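Local coordinates for protein Maltose/maltodextrin transport permease homologue (Bdellovibrio bacteriovorus HD100, PDB 6FFL) that binds maltotriose as the solute-binding domain (MalE) of a fused MalF permease and probably takes part in maltose and maltodextrin uptake, at residues 165-174 against 256-266; 56-66 against 269-279. All blocks are in the same frame, centred on the assembly; numbering follows the deposited sequence. Where two conformers were deposited one is given.

Contact 1. Residues 165-174 against 256-266. With GLC (alpha-D-glucopyranose), chain B; GLC (alpha-D-glucopyranose), chain C.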
loop_
_atom_site.group_PDB
_atom_site.type_symbol
_atom_site.label_atom_id
_atom_site.label_comp_id
_atom_site.label_asym_id
_atom_site.label_seq_id
_atom_site.Cartn_x
_atom_site.Cartn_y
_atom_site.Cartn_z
ATOM N N PHE A 165 2.297 0.221 8.061
ATOM C CA PHE A 165 2.744 0.633 6.732
ATOM C C PHE A 165 3.064 2.121 6.696
ATOM O O PHE A 165 4.000 2.544 6.007
ATOM C CB PHE A 165 1.662 0.300 5.704
ATOM C CG PHE A 165 2.142 0.308 4.272
ATOM C CD1 PHE A 165 3.055 -0.641 3.822
ATOM C CD2 PHE A 165 1.655 1.250 3.378
ATOM C CE1 PHE A 165 3.476 -0.665 2.487
ATOM C CE2 PHE A 165 2.069 1.251 2.046
ATOM C CZ PHE A 165 2.992 0.288 1.602
ATOM N N PHE A 166 2.319 2.919 7.458
ATOM C CA PHE A 166 2.451 4.367 7.377
ATOM C C PHE A 166 3.586 4.914 8.236
ATOM O O PHE A 166 4.050 6.032 7.973
ATOM C CB PHE A 166 1.120 5.016 7.746
ATOM C CG PHE A 166 0.044 4.817 6.704
ATOM C CD1 PHE A 166 -0.634 3.606 6.598
ATOM C CD2 PHE A 166 -0.275 5.840 5.819
ATOM C CE1 PHE A 166 -1.619 3.419 5.626
ATOM C CE2 PHE A 166 -1.264 5.658 4.846
ATOM C CZ PHE A 166 -1.930 4.451 4.755
ATOM N N PHE A 167 4.077 4.171 9.237
ATOM C CA PHE A 167 5.303 4.641 9.884
ATOM C C PHE A 167 6.546 3.874 9.451
ATOM O O PHE A 167 7.661 4.315 9.753
ATOM C CB PHE A 167 5.158 4.664 11.430
ATOM C CG PHE A 167 4.960 3.325 12.099
ATOM C CD1 PHE A 167 6.021 2.427 12.253
ATOM C CD2 PHE A 167 3.731 3.003 12.657
ATOM C CE1 PHE A 167 5.836 1.215 12.920
ATOM C CE2 PHE A 167 3.533 1.792 13.319
ATOM C CZ PHE A 167 4.597 0.890 13.439
ATOM N N ALA A 168 6.388 2.780 8.704
ATOM C CA ALA A 168 7.533 2.052 8.163
ATOM C C ALA A 168 8.550 2.900 7.404
ATOM O O ALA A 168 9.754 2.629 7.543
ATOM C CB ALA A 168 7.022 0.926 7.251
ATOM N N PRO A 169 8.173 3.901 6.596
ATOM C CA PRO A 169 9.208 4.643 5.864
ATOM C C PRO A 169 10.194 5.342 6.779
ATOM O O PRO A 169 11.351 5.542 6.386
ATOM C CB PRO A 169 8.401 5.650 5.030
ATOM C CG PRO A 169 7.032 5.045 4.913
ATOM C CD PRO A 169 6.818 4.373 6.241
ATOM N N PHE A 170 9.779 5.719 7.989
ATOM C CA PHE A 170 10.680 6.456 8.877
ATOM C C PHE A 170 11.736 5.570 9.510
ATOM O O PHE A 170 12.793 6.072 9.904
ATOM C CB PHE A 170 9.892 7.155 9.988
ATOM C CG PHE A 170 8.857 8.113 9.471
ATOM C CD1 PHE A 170 9.232 9.337 8.931
ATOM C CD2 PHE A 170 7.515 7.784 9.511
ATOM C CE1 PHE A 170 8.276 10.216 8.427
ATOM C CE2 PHE A 170 6.557 8.659 9.016
ATOM C CZ PHE A 170 6.940 9.873 8.478
ATOM N N ILE A 171 11.471 4.277 9.630
ATOM C CA ILE A 171 12.378 3.405 10.374
ATOM C C ILE A 171 13.792 3.479 9.799
ATOM O O ILE A 171 14.719 3.798 10.555
ATOM C CB ILE A 171 11.843 1.966 10.429
ATOM C CG1 ILE A 171 10.497 1.949 11.157
ATOM C CG2 ILE A 171 12.857 1.067 11.133
ATOM C CD1 ILE A 171 9.723 0.612 11.033
ATOM N N PRO A 172 14.025 3.216 8.501
ATOM C CA PRO A 172 15.401 3.296 7.990
ATOM C C PRO A 172 15.979 4.701 8.009
ATOM O O PRO A 172 17.207 4.838 8.025
ATOM C CB PRO A 172 15.278 2.768 6.552
ATOM C CG PRO A 172 13.838 2.969 6.180
ATOM C CD PRO A 172 13.086 2.750 7.459
ATOM N N ALA A 173 15.144 5.746 8.009
ATOM C CA ALA A 173 15.688 7.098 8.111
ATOM C C ALA A 173 16.269 7.368 9.493
ATOM O O ALA A 173 17.109 8.267 9.642
ATOM C CB ALA A 173 14.605 8.134 7.773
ATOM N N PHE A 174 15.850 6.608 10.502
ATOM C CA PHE A 174 16.407 6.723 11.841
ATOM C C PHE A 174 17.473 5.677 12.119
ATOM O O PHE A 174 18.003 5.637 13.229
ATOM C CB PHE A 174 15.294 6.626 12.895
ATOM C CG PHE A 174 14.462 7.877 13.013
ATOM C CD1 PHE A 174 14.995 9.027 13.581
ATOM C CD2 PHE A 174 13.154 7.903 12.564
ATOM C CE1 PHE A 174 14.234 10.176 13.693
ATOM C CE2 PHE A 174 12.385 9.050 12.662
ATOM C CZ PHE A 174 12.927 10.189 13.238
ATOM N N ILE A 256 14.455 13.426 7.275
ATOM C CA ILE A 256 14.574 13.681 8.708
ATOM C C ILE A 256 15.764 14.595 8.955
ATOM O O ILE A 256 16.907 14.247 8.635
ATOM C CB ILE A 256 14.711 12.368 9.485
ATOM C CG1 ILE A 256 13.514 11.470 9.158
ATOM C CG2 ILE A 256 14.924 12.637 10.985
ATOM C CD1 ILE A 256 12.178 12.103 9.558
ATOM N N SER A 257 15.499 15.773 9.536
ATOM C CA SER A 257 16.557 16.771 9.695
ATOM C C SER A 257 17.724 16.239 10.521
ATOM O O SER A 257 18.888 16.512 10.205
ATOM C CB SER A 257 15.991 18.032 10.348
ATOM O OG SER A 257 15.244 18.778 9.404
ATOM N N GLU A 258 17.434 15.479 11.580
ATOM C CA GLU A 258 18.473 15.019 12.498
ATOM C C GLU A 258 19.409 13.990 11.879
ATOM O O GLU A 258 20.545 13.835 12.351
ATOM C CB GLU A 258 17.826 14.417 13.755
ATOM C CG GLU A 258 17.279 15.443 14.746
ATOM C CD GLU A 258 15.932 16.064 14.338
ATOM O OE1 GLU A 258 15.277 15.586 13.379
ATOM O OE2 GLU A 258 15.521 17.037 15.012
ATOM N N THR A 259 18.967 13.276 10.845
ATOM C CA THR A 259 19.748 12.179 10.289
ATOM C C THR A 259 20.176 12.402 8.849
ATOM O O THR A 259 21.080 11.704 8.379
ATOM C CB THR A 259 18.952 10.861 10.359
ATOM O OG1 THR A 259 17.946 10.860 9.338
ATOM C CG2 THR A 259 18.266 10.708 11.736
ATOM N N GLY A 260 19.584 13.366 8.148
ATOM C CA GLY A 260 19.905 13.555 6.752
ATOM C C GLY A 260 19.387 12.479 5.832
ATOM O O GLY A 260 19.829 12.403 4.683
ATOM N N LYS A 261 18.456 11.647 6.292
ATOM C CA LYS A 261 17.976 10.511 5.518
ATOM C C LYS A 261 16.532 10.717 5.097
ATOM O O LYS A 261 15.698 11.163 5.887
ATOM C CB LYS A 261 18.091 9.199 6.305
ATOM C CG LYS A 261 19.437 8.979 6.984
ATOM C CD LYS A 261 20.562 8.835 5.981
ATOM C CE LYS A 261 21.932 8.782 6.682
ATOM N NZ LYS A 261 22.639 10.115 6.794
ATOM N N TRP A 262 16.247 10.362 3.855
ATOM C CA TRP A 262 14.881 10.334 3.355
ATOM C C TRP A 262 14.151 9.117 3.900
ATOM O O TRP A 262 14.654 7.991 3.775
ATOM C CB TRP A 262 14.877 10.264 1.830
ATOM C CG TRP A 262 15.408 11.477 1.156
ATOM C CD1 TRP A 262 16.640 11.638 0.593
ATOM C CD2 TRP A 262 14.719 12.712 0.975
ATOM N NE1 TRP A 262 16.760 12.908 0.070
ATOM C CE2 TRP A 262 15.593 13.585 0.293
ATOM C CE3 TRP A 262 13.441 13.163 1.320
ATOM C CZ2 TRP A 262 15.229 14.884 -0.059
ATOM C CZ3 TRP A 262 13.081 14.458 0.978
ATOM C CH2 TRP A 262 13.972 15.303 0.299
ATOM N N PRO A 263 12.971 9.289 4.487
ATOM C CA PRO A 263 12.109 8.137 4.754
ATOM C C PRO A 263 11.903 7.337 3.477
ATOM O O PRO A 263 11.758 7.889 2.381
ATOM C CB PRO A 263 10.810 8.775 5.256
ATOM C CG PRO A 263 11.303 10.054 5.928
ATOM C CD PRO A 263 12.419 10.537 5.030
ATOM N N SER A 264 11.931 6.021 3.619
ATOM C CA SER A 264 11.998 5.139 2.464
ATOM C C SER A 264 10.670 4.415 2.298
ATOM O O SER A 264 10.386 3.465 3.042
ATOM C CB SER A 264 13.145 4.135 2.646
ATOM O OG SER A 264 13.352 3.391 1.463
ATOM N N PRO A 265 9.826 4.817 1.351
ATOM C CA PRO A 265 8.562 4.100 1.143
ATOM C C PRO A 265 8.828 2.691 0.646
ATOM O O PRO A 265 9.844 2.420 0.004
ATOM C CB PRO A 265 7.851 4.938 0.072
ATOM C CG PRO A 265 8.944 5.612 -0.662
ATOM C CD PRO A 265 10.064 5.847 0.323
ATOM N N LEU A 266 7.919 1.778 0.976
ATOM C CA LEU A 266 7.975 0.435 0.412
ATOM C C LEU A 266 7.336 0.452 -0.971
ATOM O O LEU A 266 6.191 0.881 -1.124
ATOM C CB LEU A 266 7.262 -0.560 1.324
ATOM C CG LEU A 266 8.038 -0.753 2.633
ATOM C CD1 LEU A 266 7.176 -1.427 3.682
ATOM C CD2 LEU A 266 9.325 -1.547 2.382
HETATM C C1 GLC B . 0.531 -3.129 3.964
HETATM C C2 GLC B . 0.735 -4.625 3.712
HETATM C C3 GLC B . -0.140 -5.428 4.680
HETATM C C4 GLC B . 0.179 -5.042 6.114
HETATM C C5 GLC B . 0.012 -3.527 6.300
HETATM C C6 GLC B . 0.533 -3.104 7.670
HETATM O O2 GLC B . 0.433 -4.964 2.344
HETATM O O3 GLC B . 0.106 -6.842 4.513
HETATM O O4 GLC B . -0.712 -5.742 6.996
HETATM O O5 GLC B . 0.823 -2.847 5.335
HETATM O O6 GLC B . 0.158 -1.748 7.993
HETATM C C1 GLC C . -2.552 0.172 1.322
HETATM C C2 GLC C . -1.478 -0.699 0.685
HETATM C C3 GLC C . -1.225 -1.983 1.460
HETATM C C4 GLC C . -0.961 -1.612 2.916
HETATM C C5 GLC C . -2.148 -0.819 3.457
HETATM C C6 GLC C . -1.930 -0.428 4.923
HETATM O O2 GLC C . -1.891 -0.993 -0.663
HETATM O O3 GLC C . -0.072 -2.637 0.902
HETATM O O4 GLC C . -0.821 -2.794 3.689
HETATM O O5 GLC C . -2.262 0.380 2.698
HETATM O O6 GLC C . -3.180 -0.010 5.513
HETATM O O HOH W 1 5.526 2.108 3.458
#

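Contact 2. Residues 56-66 against 269-279. With GLC (alpha-D-glucopyranose), chain C.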
loop_
_atom_site.group_PDB
_atom_site.type_symbol
_atom_site.label_atom_id
_atom_site.label_comp_id
_atom_site.label_asym_id
_atom_site.label_seq_id
_atom_site.Cartn_x
_atom_site.Cartn_y
_atom_site.Cartn_z
ATOM N N GLY A 56 -11.351 -25.211 1.881
ATOM C CA GLY A 56 -11.635 -25.875 0.624
ATOM C C GLY A 56 -12.323 -25.034 -0.427
ATOM O O GLY A 56 -12.698 -25.570 -1.475
ATOM N N SER A 57 -12.492 -23.736 -0.192
ATOM C CA SER A 57 -13.262 -22.907 -1.111
ATOM C C SER A 57 -12.508 -21.634 -1.466
ATOM O O SER A 57 -11.299 -21.666 -1.723
ATOM C CB SER A 57 -14.621 -22.567 -0.495
ATOM O OG SER A 57 -15.467 -21.936 -1.436
ATOM N N GLY A 58 -13.215 -20.502 -1.470
ATOM C CA GLY A 58 -12.616 -19.234 -1.803
ATOM C C GLY A 58 -12.776 -18.870 -3.267
ATOM O O GLY A 58 -13.156 -19.693 -4.106
ATOM N N PRO A 59 -12.466 -17.622 -3.602
ATOM C CA PRO A 59 -12.615 -17.162 -4.985
ATOM C C PRO A 59 -11.514 -17.699 -5.888
ATOM O O PRO A 59 -10.409 -18.010 -5.446
ATOM C CB PRO A 59 -12.492 -15.642 -4.846
ATOM C CG PRO A 59 -11.489 -15.494 -3.734
ATOM C CD PRO A 59 -11.837 -16.598 -2.746
ATOM N N GLU A 60 -11.830 -17.759 -7.189
ATOM C CA GLU A 60 -10.836 -18.187 -8.172
ATOM C C GLU A 60 -9.657 -17.221 -8.222
ATOM O O GLU A 60 -8.502 -17.643 -8.364
ATOM C CB GLU A 60 -11.479 -18.305 -9.559
ATOM C CG GLU A 60 -12.355 -19.559 -9.759
ATOM C CD GLU A 60 -13.794 -19.365 -9.283
ATOM O OE1 GLU A 60 -14.128 -18.274 -8.782
ATOM O OE2 GLU A 60 -14.594 -20.311 -9.405
ATOM N N LEU A 61 -9.925 -15.925 -8.113
ATOM C CA LEU A 61 -8.897 -14.897 -8.169
ATOM C C LEU A 61 -8.931 -14.066 -6.897
ATOM O O LEU A 61 -10.008 -13.719 -6.405
ATOM C CB LEU A 61 -9.093 -13.977 -9.387
ATOM C CG LEU A 61 -8.536 -14.506 -10.712
ATOM C CD1 LEU A 61 -9.149 -13.759 -11.881
ATOM C CD2 LEU A 61 -7.018 -14.377 -10.730
ATOM N N VAL A 62 -7.751 -13.740 -6.373
ATOM C CA VAL A 62 -7.615 -12.838 -5.232
ATOM C C VAL A 62 -6.585 -11.774 -5.592
ATOM O O VAL A 62 -5.575 -12.073 -6.234
ATOM C CB VAL A 62 -7.239 -13.596 -3.934
ATOM C CG1 VAL A 62 -5.909 -14.351 -4.078
ATOM C CG2 VAL A 62 -7.207 -12.639 -2.745
ATOM N N TYR A 63 -6.862 -10.520 -5.221
ATOM C CA TYR A 63 -6.040 -9.379 -5.629
ATOM C C TYR A 63 -5.664 -8.570 -4.401
ATOM O O TYR A 63 -6.549 -8.112 -3.678
ATOM C CB TYR A 63 -6.795 -8.486 -6.614
ATOM C CG TYR A 63 -6.061 -7.226 -7.045
ATOM C CD1 TYR A 63 -6.134 -6.046 -6.290
ATOM C CD2 TYR A 63 -5.318 -7.209 -8.224
ATOM C CE1 TYR A 63 -5.466 -4.886 -6.697
ATOM C CE2 TYR A 63 -4.663 -6.059 -8.649
ATOM C CZ TYR A 63 -4.741 -4.904 -7.887
ATOM O OH TYR A 63 -4.080 -3.768 -8.313
ATOM N N GLY A 64 -4.368 -8.352 -4.195
ATOM C CA GLY A 64 -3.921 -7.519 -3.090
ATOM C C GLY A 64 -2.421 -7.312 -3.092
ATOM O O GLY A 64 -1.711 -7.740 -4.013
ATOM N N PRO A 65 -1.904 -6.706 -2.020
ATOM C CA PRO A 65 -0.490 -6.299 -2.004
ATOM C C PRO A 65 0.448 -7.490 -2.095
ATOM O O PRO A 65 0.124 -8.600 -1.671
ATOM C CB PRO A 65 -0.328 -5.588 -0.653
ATOM C CG PRO A 65 -1.721 -5.349 -0.143
ATOM C CD PRO A 65 -2.617 -6.360 -0.775
ATOM N N SER A 66 1.642 -7.234 -2.629
ATOM C CA SER A 66 2.537 -8.337 -2.945
ATOM C C SER A 66 3.026 -9.104 -1.723
ATOM O O SER A 66 3.404 -10.268 -1.878
ATOM C CB SER A 66 3.726 -7.835 -3.755
ATOM O OG SER A 66 4.328 -6.747 -3.122
ATOM N N THR A 269 3.735 -3.807 -5.619
ATOM C CA THR A 269 2.580 -3.933 -6.488
ATOM C C THR A 269 1.396 -4.431 -5.676
ATOM O O THR A 269 1.522 -4.825 -4.512
ATOM C CB THR A 269 2.874 -4.882 -7.671
ATOM O OG1 THR A 269 1.867 -4.724 -8.681
ATOM C CG2 THR A 269 2.897 -6.348 -7.219
ATOM N N LYS A 270 0.234 -4.398 -6.306
ATOM C CA LYS A 270 -0.913 -5.197 -5.899
ATOM C C LYS A 270 -1.302 -6.025 -7.115
ATOM O O LYS A 270 -1.325 -5.507 -8.233
ATOM C CB LYS A 270 -2.071 -4.308 -5.411
ATOM C CG LYS A 270 -1.711 -3.441 -4.178
ATOM C CD LYS A 270 -2.802 -2.425 -3.865
ATOM C CE LYS A 270 -2.788 -1.264 -4.869
ATOM N NZ LYS A 270 -1.505 -0.491 -4.841
ATOM N N GLY A 271 -1.527 -7.322 -6.919
ATOM C CA GLY A 271 -1.700 -8.155 -8.090
ATOM C C GLY A 271 -2.548 -9.376 -7.823
ATOM O O GLY A 271 -3.012 -9.608 -6.704
ATOM N N TYR A 272 -2.727 -10.164 -8.886
ATOM C CA TYR A 272 -3.644 -11.296 -8.918
ATOM C C TYR A 272 -2.925 -12.608 -8.634
ATOM O O TYR A 272 -1.806 -12.835 -9.110
ATOM C CB TYR A 272 -4.338 -11.377 -10.282
ATOM C CG TYR A 272 -5.162 -10.147 -10.635
ATOM C CD1 TYR A 272 -6.492 -10.048 -10.233
ATOM C CD2 TYR A 272 -4.615 -9.101 -11.372
ATOM C CE1 TYR A 272 -7.259 -8.946 -10.554
ATOM C CE2 TYR A 272 -5.371 -7.977 -11.688
ATOM C CZ TYR A 272 -6.696 -7.909 -11.274
ATOM O OH TYR A 272 -7.466 -6.803 -11.574
ATOM N N SER A 273 -3.578 -13.465 -7.851
ATOM C CA SER A 273 -3.158 -14.845 -7.653
ATOM C C SER A 273 -4.330 -15.758 -7.967
ATOM O O SER A 273 -5.487 -15.358 -7.835
ATOM C CB SER A 273 -2.685 -15.109 -6.209
ATOM O OG SER A 273 -1.587 -14.277 -5.845
ATOM N N LEU A 274 -4.018 -16.993 -8.374
ATOM C CA LEU A 274 -5.011 -18.026 -8.668
ATOM C C LEU A 274 -5.145 -19.000 -7.495
ATOM O O LEU A 274 -4.143 -19.524 -7.004
ATOM C CB LEU A 274 -4.610 -18.793 -9.929
ATOM C CG LEU A 274 -4.692 -18.093 -11.289
ATOM C CD1 LEU A 274 -4.178 -19.036 -12.374
ATOM C CD2 LEU A 274 -6.120 -17.695 -11.609
ATOM N N ASN A 275 -6.384 -19.243 -7.061
ATOM C CA ASN A 275 -6.671 -20.208 -6.005
ATOM C C ASN A 275 -6.186 -21.600 -6.394
ATOM O O ASN A 275 -6.399 -22.064 -7.521
ATOM C CB ASN A 275 -8.181 -20.221 -5.735
ATOM C CG ASN A 275 -8.547 -20.799 -4.378
ATOM O OD1 ASN A 275 -7.838 -21.639 -3.827
ATOM N ND2 ASN A 275 -9.674 -20.341 -3.829
ATOM N N ALA A 276 -5.527 -22.267 -5.449
ATOM C CA ALA A 276 -5.232 -23.680 -5.640
ATOM C C ALA A 276 -6.514 -24.503 -5.767
ATOM O O ALA A 276 -6.524 -25.536 -6.450
ATOM C CB ALA A 276 -4.374 -24.172 -4.475
ATOM N N ASN A 277 -7.597 -24.069 -5.111
ATOM C CA ASN A 277 -8.910 -24.719 -5.203
ATOM C C ASN A 277 -9.663 -24.193 -6.415
ATOM O O ASN A 277 -9.957 -22.997 -6.479
ATOM C CB ASN A 277 -9.757 -24.424 -3.959
ATOM C CG ASN A 277 -9.130 -24.911 -2.680
ATOM O OD1 ASN A 277 -8.596 -26.013 -2.628
ATOM N ND2 ASN A 277 -9.217 -24.098 -1.622
ATOM N N MET A 278 -10.018 -25.075 -7.346
ATOM C CA MET A 278 -10.872 -24.725 -8.475
ATOM C C MET A 278 -11.994 -25.749 -8.567
ATOM O O MET A 278 -11.734 -26.956 -8.538
ATOM C CB MET A 278 -10.087 -24.688 -9.792
ATOM C CG MET A 278 -9.008 -23.626 -9.858
ATOM S SD MET A 278 -9.687 -21.992 -10.237
ATOM C CE MET A 278 -8.269 -20.969 -9.881
ATOM N N LYS A 279 -13.234 -25.265 -8.688
ATOM C CA LYS A 279 -14.388 -26.160 -8.678
ATOM C C LYS A 279 -14.387 -27.115 -9.862
ATOM O O LYS A 279 -14.898 -28.236 -9.752
ATOM C CB LYS A 279 -15.690 -25.358 -8.683
ATOM C CG LYS A 279 -15.949 -24.540 -7.433
ATOM C CD LYS A 279 -17.251 -23.764 -7.588
ATOM C CE LYS A 279 -17.301 -22.556 -6.677
ATOM N NZ LYS A 279 -18.697 -22.067 -6.523
HETATM C C1 GLC C . -2.552 0.172 1.322
HETATM C C2 GLC C . -1.478 -0.699 0.685
HETATM C C3 GLC C . -1.225 -1.983 1.460
HETATM C C4 GLC C . -0.961 -1.612 2.916
HETATM C C5 GLC C . -2.148 -0.819 3.457
HETATM C C6 GLC C . -1.930 -0.428 4.923
HETATM O O2 GLC C . -1.891 -0.993 -0.663
HETATM O O3 GLC C . -0.072 -2.637 0.902
HETATM O O4 GLC C . -0.821 -2.794 3.689
HETATM O O5 GLC C . -2.262 0.380 2.698
HETATM O O6 GLC C . -3.180 -0.010 5.513
HETATM O O HOH W 2 -12.209 -21.502 -6.194
HETATM O O HOH W 3 -13.520 -22.495 -8.259
HETATM O O HOH W 4 -2.969 -12.211 -4.496
HETATM O O HOH W 5 3.667 -3.931 -2.535
#

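Contact 1. Residues 165-174 against 256-266
Phe165 lines the maltotriose pocket where the short helix around 165-167 meets the loop 256-266 that runs into strand 266-274. It touches both sugar and protein: CE1 lies 4.0 Å from Leu266 CB, and the glucose of chain C sets its C4 over one ring face, offset toward the rim. A water sits over the centre of the opposite face and donates to Phe165 O at 3.0 Å. The backbone binds the sugar too: Phe165 N donates to O6 of the chain B glucose at 2.9 Å. With CG anti to the backbone N (chi1 -163°), the ring stays beside both glucose units. Aromatic side chains packed against the sugar are familiar in maltodextrin-binding proteins, and Trp351 of helix 346-362 packs on both Phe165 and Leu266. Farther from the ligand the contact becomes proline-rich. Ser264 N donates to Pro169 O across 2.9 Å, while Pro172 CG leans on Ser264 CB; the hydroxyl of Ser264 turns instead to Val337 O. Pro263 CG comes obliquely against Phe170 CD1 at 3.7 Å. Ala173 CB packs on both Ile256 CG1 and the backbone N of Pro263, and Ile256 CG2 reaches Phe174 CE1 at 3.7 Å, the two side chains crossing at about a right angle. Thr259 closes this end: OG1, held between the backbone N and the carbonyl carbon (chi1 76°), donates to Ala173 O at 2.7 Å and accepts from Lys261 N in an ST turn.

Contact 2. Residues 56-66 against 269-279
One amide nitrogen, Asn275 ND2, grips two carbonyls of the turn leading into strand 61-65: it donates to Ser57 O at 3.0 Å and to Pro59 O at 2.9 Å, standing above the carbonyl plane of the latter. Asn277 ND2, which also bonds to Ala53 O of helix 42-54, joins at Ser57 O, in the carbonyl plane and on a lone pair, so that oxygen takes two amide donors. Asn275 OD1 accepts from Asn277 N, an Asx turn; together with the two ND2 bonds it holds the amide's rotation. Beside it, Met278 SD rests on Glu60 CG at 3.6 Å. Along the strands, Val62 with Ser273 and Gly64 with Gly271 form hydrogen-bonded pairs. Between them Tyr63 and Tyr272 stack edge-to-face, Tyr63 CD2 lying over the centre of the Tyr272 ring, with planes at 57°. A chi1 of 177° swings the Tyr63 ring across to the partner strand, so one face lies against Gly271 N. At the far end Pro65 CG touches O3 of the chain C glucose at 3.3 Å, and Lys270 CD lies near its O2. These antiparallel neighbours belong to the central sheet of one lobe of a periplasmic-binding-protein fold, with its strand ends at the ligand cleft.

How the contacts relate
The centres of contacts 1 and 2 lie about 32 Å apart, on opposite sides of the chain's centre, yet both touch the chain C glucose of the bound maltotriose. Along the chain the order is 56-66, 165-174, 256-266 and 269-279, so contact 2 encloses contact 1. The two later segments are almost continuous: strand 266-274 starts in contact 1 and pairs with strand 61-65 in contact 2. That strand thus leads from one side of the sugar to the other, consistent with a crossing between the two lobes of a solute-binding protein. The two contacts approach the sugar from the two lobes, with other pocket residues completing the site.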